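Local structure of DR2417 (Deinococcus radiodurans, 4XWW) at residues 327-330 and 331-334; 428-431 and 432-435; 462-465 and 466-469. The protein is a dimeric RNase J of the metallo-beta-lactamase superfamily that binds RNA, degrades it as an exonuclease and probably helps mature rRNA. All coordinates share one frame; numbering follows the deposited sequence.

Interaction 1 (327-330 and 331-334)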
# COMPACT_ATOMS: atom_id res chain seq x y z
N GLY A 327 8.76 -18.12 -10.34
CA GLY A 327 9.17 -19.36 -10.99
C GLY A 327 8.50 -19.60 -12.33
O GLY A 327 8.36 -20.74 -12.76
N THR A 328 8.10 -18.53 -13.00
CA THR A 328 7.36 -18.68 -14.26
C THR A 328 8.11 -18.10 -15.46
O THR A 328 7.54 -17.98 -16.54
CB THR A 328 5.97 -18.02 -14.18
OG1 THR A 328 6.11 -16.63 -13.87
CG2 THR A 328 5.10 -18.70 -13.11
N HIS A 329 9.38 -17.75 -15.29
CA HIS A 329 10.17 -17.28 -16.42
C HIS A 329 10.51 -18.44 -17.35
O HIS A 329 10.96 -19.49 -16.90
CB HIS A 329 11.44 -16.58 -15.95
CG HIS A 329 12.09 -15.76 -17.02
ND1 HIS A 329 12.75 -16.33 -18.09
CD2 HIS A 329 12.18 -14.42 -17.18
CE1 HIS A 329 13.20 -15.36 -18.88
NE2 HIS A 329 12.88 -14.20 -18.35
N ALA A 330 10.31 -18.24 -18.65
CA ALA A 330 10.38 -19.34 -19.61
C ALA A 330 11.81 -19.80 -19.88
O ALA A 330 12.03 -20.92 -20.32
CB ALA A 330 9.71 -18.95 -20.92
N LYS A 331 12.79 -18.93 -19.64
CA LYS A 331 14.15 -19.24 -20.03
C LYS A 331 15.15 -19.20 -18.89
O LYS A 331 16.26 -19.72 -19.02
CB LYS A 331 14.62 -18.30 -21.14
CG LYS A 331 13.94 -18.52 -22.48
CD LYS A 331 14.23 -17.34 -23.40
CE LYS A 331 13.80 -17.62 -24.83
NZ LYS A 331 14.35 -16.62 -25.79
N ILE A 332 14.78 -18.56 -17.79
CA ILE A 332 15.69 -18.41 -16.67
C ILE A 332 15.02 -18.90 -15.38
O ILE A 332 13.83 -18.65 -15.14
CB ILE A 332 16.15 -16.94 -16.50
CG1 ILE A 332 16.71 -16.37 -17.80
CG2 ILE A 332 17.17 -16.82 -15.38
CD1 ILE A 332 16.82 -14.84 -17.80
N ALA A 333 15.78 -19.60 -14.55
CA ALA A 333 15.29 -20.03 -13.25
C ALA A 333 16.24 -19.63 -12.12
O ALA A 333 17.41 -19.97 -12.15
CB ALA A 333 15.07 -21.53 -13.24
N LEU A 334 15.72 -18.90 -11.14
CA LEU A 334 16.51 -18.52 -9.96
C LEU A 334 16.88 -19.75 -9.13
O LEU A 334 16.19 -20.77 -9.17
CB LEU A 334 15.75 -17.53 -9.10
CG LEU A 334 15.50 -16.16 -9.75
CD1 LEU A 334 14.90 -15.19 -8.76
CD2 LEU A 334 16.78 -15.58 -10.31
O HOH W 1 11.59 -18.97 -13.53
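H329 and I332 lie either side of a tight bend: H329 CA and I332 CA are 5.6 Å apart, with A330 and K331 turning the chain between them. The imidazole lies alongside I332, and a chi1 of -164° swings the ring beside its own carbonyl carbon, which brings ND1 to two consecutive backbone N-H groups. ND1 accepts from both, with K331 N and I332 N each 3.0 Å from H329 ND1. The K331 bond is the straighter, at 163°, and its donor is only tilted from the ring plane, whereas I332 N stands well out of that plane and its bond is more bent. Accepting from both implies that ND1 carries no proton, so the proton probably sits on NE2, which has a weak hydrogen bond to E269. The ring also offers a face: I332 CB lies over it, 4.2 Å from the H329 ring centroid, a CH-pi contact, while I332 CD1 reaches along to H329 CE1 (3.8 Å). A water bonds to I332 O at 2.8 Å and more weakly to H329 N. K331 leads away to a salt bridge with E296, and A330 packs on a sugar of the bound RNA. Helix 320-326 is closed by a Schellman motif at G327, the first residue beyond it, with positive phi. Here a histidine side chain closes a turn between that helix and strand 339-342 of the beta-CASP domain.

Interaction 2 (428-431 and 432-435)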
# COMPACT_ATOMS: atom_id res chain seq x y z
N ILE A 428 -0.42 27.68 -2.73
CA ILE A 428 -0.53 26.23 -2.91
C ILE A 428 -1.57 26.00 -4.00
O ILE A 428 -2.78 26.05 -3.74
CB ILE A 428 -0.93 25.48 -1.60
CG1 ILE A 428 -0.02 25.84 -0.41
CG2 ILE A 428 -0.93 23.98 -1.84
CD1 ILE A 428 1.43 25.44 -0.58
N ALA A 429 -1.12 25.79 -5.24
CA ALA A 429 -2.07 25.69 -6.34
C ALA A 429 -2.71 24.30 -6.42
O ALA A 429 -2.12 23.28 -5.99
CB ALA A 429 -1.41 26.07 -7.67
N LYS A 430 -3.92 24.29 -6.95
CA LYS A 430 -4.68 23.10 -7.30
C LYS A 430 -4.82 23.05 -8.80
O LYS A 430 -4.81 24.10 -9.44
CB LYS A 430 -6.08 23.12 -6.66
CG LYS A 430 -6.08 23.19 -5.15
CD LYS A 430 -7.52 23.17 -4.64
CE LYS A 430 -7.65 23.89 -3.31
NZ LYS A 430 -7.55 25.37 -3.46
N ASN A 431 -4.96 21.85 -9.37
CA ASN A 431 -5.28 21.76 -10.80
C ASN A 431 -6.55 22.55 -11.11
O ASN A 431 -7.52 22.49 -10.35
CB ASN A 431 -5.47 20.31 -11.23
CG ASN A 431 -4.23 19.49 -11.07
OD1 ASN A 431 -3.12 20.02 -11.13
ND2 ASN A 431 -4.40 18.20 -10.86
N GLY A 432 -6.54 23.26 -12.23
CA GLY A 432 -7.65 24.11 -12.63
C GLY A 432 -7.58 25.53 -12.10
O GLY A 432 -8.32 26.40 -12.56
N ASP A 433 -6.69 25.79 -11.15
CA ASP A 433 -6.55 27.16 -10.64
C ASP A 433 -6.04 28.10 -11.72
O ASP A 433 -5.13 27.75 -12.48
CB ASP A 433 -5.58 27.23 -9.45
CG ASP A 433 -6.20 26.79 -8.15
OD1 ASP A 433 -7.43 26.57 -8.09
OD2 ASP A 433 -5.44 26.68 -7.17
N ILE A 434 -6.61 29.30 -11.78
CA ILE A 434 -6.02 30.36 -12.57
C ILE A 434 -5.15 31.19 -11.64
O ILE A 434 -5.66 31.89 -10.77
CB ILE A 434 -7.07 31.27 -13.25
CG1 ILE A 434 -8.06 30.44 -14.07
CG2 ILE A 434 -6.39 32.29 -14.13
CD1 ILE A 434 -9.32 31.18 -14.43
N VAL A 435 -3.84 31.07 -11.77
CA VAL A 435 -2.96 31.85 -10.92
C VAL A 435 -2.55 33.11 -11.67
O VAL A 435 -1.88 33.04 -12.71
CB VAL A 435 -1.72 31.05 -10.48
CG1 VAL A 435 -0.85 31.89 -9.55
CG2 VAL A 435 -2.15 29.74 -9.79
O HOH W 2 -8.93 26.74 -5.86
O HOH W 3 -9.04 24.56 -9.10
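K430 and D433 are tied twice across a type II beta turn. D433 N donates to K430 O at 3.1 Å, closing the turn, and K430 N returns a bond to D433 OD2 at 2.8 Å. The second bond is nearly straight (166°), yet the donor approaches from above the carboxylate plane. The D433 chi1 of -79° sets CG beside its own backbone N and opposite its carbonyl carbon, which brings the carboxylate back over K430. G432, with positive phi (89°), takes the third position, as is usual for glycine in type II turns. The turn leads into strand 433-438, which pairs with strand 441-447. On the apolar side A429 CB meets V435 CG2 at 4.3 Å; A429 also touches L400 and V435 touches F442.

The other side is looser and bridged by water. K430 NZ stays 4.5 Å from D433 OD2, beyond salt-bridge range. One water joins K430 NZ to D433 OD1, lying 2.7 Å from D433 OD1. A second water, 2.8 Å from D433 OD1, donates also to N431 O. The side chain of N431, held by M27 N and E29, is about 10 Å from that of the zinc ligand H403. With one backbone N-H on OD2, two donating waters on OD1 and a lysine nearby, the buried carboxylate of D433 is well supplied with donors, which would probably stabilise its charged form.

Interaction 3 (462-465 and 466-469)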
# COMPACT_ATOMS: atom_id res chain seq x y z
N ASP A 462 -14.48 6.24 -21.17
CA ASP A 462 -15.69 5.41 -21.07
C ASP A 462 -15.82 4.76 -19.69
O ASP A 462 -16.90 4.30 -19.31
CB ASP A 462 -15.73 4.35 -22.18
CG ASP A 462 -14.62 3.34 -22.06
OD1 ASP A 462 -13.57 3.66 -21.46
OD2 ASP A 462 -14.80 2.21 -22.57
N VAL A 463 -14.74 4.73 -18.94
CA VAL A 463 -14.82 4.33 -17.55
C VAL A 463 -14.77 5.60 -16.72
O VAL A 463 -13.84 6.41 -16.86
CB VAL A 463 -13.69 3.36 -17.13
CG1 VAL A 463 -13.77 3.06 -15.63
CG2 VAL A 463 -13.77 2.07 -17.93
N ASN A 464 -15.76 5.81 -15.86
CA ASN A 464 -15.74 6.98 -15.00
C ASN A 464 -15.90 6.58 -13.54
O ASN A 464 -15.90 5.39 -13.22
CB ASN A 464 -16.82 7.99 -15.42
CG ASN A 464 -18.24 7.46 -15.24
OD1 ASN A 464 -18.46 6.38 -14.69
ND2 ASN A 464 -19.21 8.23 -15.71
N ASP A 465 -16.04 7.56 -12.66
CA ASP A 465 -16.08 7.30 -11.23
C ASP A 465 -17.31 6.49 -10.82
O ASP A 465 -17.26 5.69 -9.88
CB ASP A 465 -16.02 8.62 -10.45
CG ASP A 465 -14.60 9.14 -10.28
OD1 ASP A 465 -13.65 8.34 -10.41
OD2 ASP A 465 -14.43 10.35 -10.00
N ASP A 466 -18.42 6.68 -11.53
CA ASP A 466 -19.62 5.90 -11.26
C ASP A 466 -19.38 4.42 -11.56
O ASP A 466 -19.79 3.55 -10.80
CB ASP A 466 -20.80 6.42 -12.09
CG ASP A 466 -21.36 7.73 -11.56
OD1 ASP A 466 -21.04 8.09 -10.41
OD2 ASP A 466 -22.14 8.38 -12.28
N VAL A 467 -18.70 4.15 -12.67
CA VAL A 467 -18.32 2.79 -13.04
C VAL A 467 -17.38 2.18 -12.00
O VAL A 467 -17.54 1.01 -11.61
CB VAL A 467 -17.64 2.76 -14.43
CG1 VAL A 467 -17.15 1.36 -14.75
CG2 VAL A 467 -18.58 3.28 -15.51
N LEU A 468 -16.41 2.97 -11.54
CA LEU A 468 -15.45 2.49 -10.55
C LEU A 468 -16.11 2.12 -9.23
O LEU A 468 -15.76 1.13 -8.60
CB LEU A 468 -14.37 3.54 -10.29
CG LEU A 468 -13.43 3.86 -11.44
CD1 LEU A 468 -12.34 4.79 -10.95
CD2 LEU A 468 -12.84 2.58 -12.01
N LEU A 469 -17.06 2.95 -8.80
CA LEU A 469 -17.77 2.75 -7.54
C LEU A 469 -18.49 1.41 -7.56
O LEU A 469 -18.51 0.68 -6.56
CB LEU A 469 -18.76 3.89 -7.29
CG LEU A 469 -19.64 3.86 -6.05
CD1 LEU A 469 -20.00 5.28 -5.65
CD2 LEU A 469 -20.91 3.05 -6.27
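N464 OD1 takes the backbone N-H of V467 at 3.0 Å, almost in line with the amide C=O (164° at the oxygen) and with an N-H...O angle of 163°: N464 is the N-cap of helix 465-477. Its chi1 of 65° lodges CG between the backbone N and the carbonyl carbon, which turns the amide oxygen toward the first helical turn. V467 CG2 lies close beside, 3.2 Å from N464 OD1. The regular helical bonds start at once, from L468 N to N464 O (3.0 Å) and from L469 N to D465 O. N464 N is buried without a partner in the model.

Next to the cap is an apolar cluster. V463 CG1 touches L468 CD2 at 3.8 Å and V467 CG1 at 3.9 Å, with the side chains crossing at about right angles. The pairing of V463, just before the cap, with L468 is a hydrophobic staple. Further out, D465 OD1 is fixed by Y454 OH, and D462 forms a salt bridge with R549 of the second subunit. R549 also packs on V463, while R501 and G498 of that subunit pack on N464 and V467. The helix start thus meets both the second subunit and strand 452-456, where V463 packs on the manganese ligand D456.

Along the chain the three sites come in series, each closing before the next opens, and none touches another. Interaction 1 lies in the beta-CASP domain beside its parallel sheet, about 49 Å (centre to centre) from interaction 2, on the opposite side of the chain's centre. Interaction 2 leads into strand 433-438 of the mixed sheet that also holds strands 19-23 and 441-447. Interaction 3 follows about 25 Å from interaction 2 and 37 Å from interaction 1, again between centres, where helix 465-477 begins. The local turns therefore mark separate parts of the enzyme: an RNA-contacting domain, the sheet framework near the zinc site, and the dimer interface.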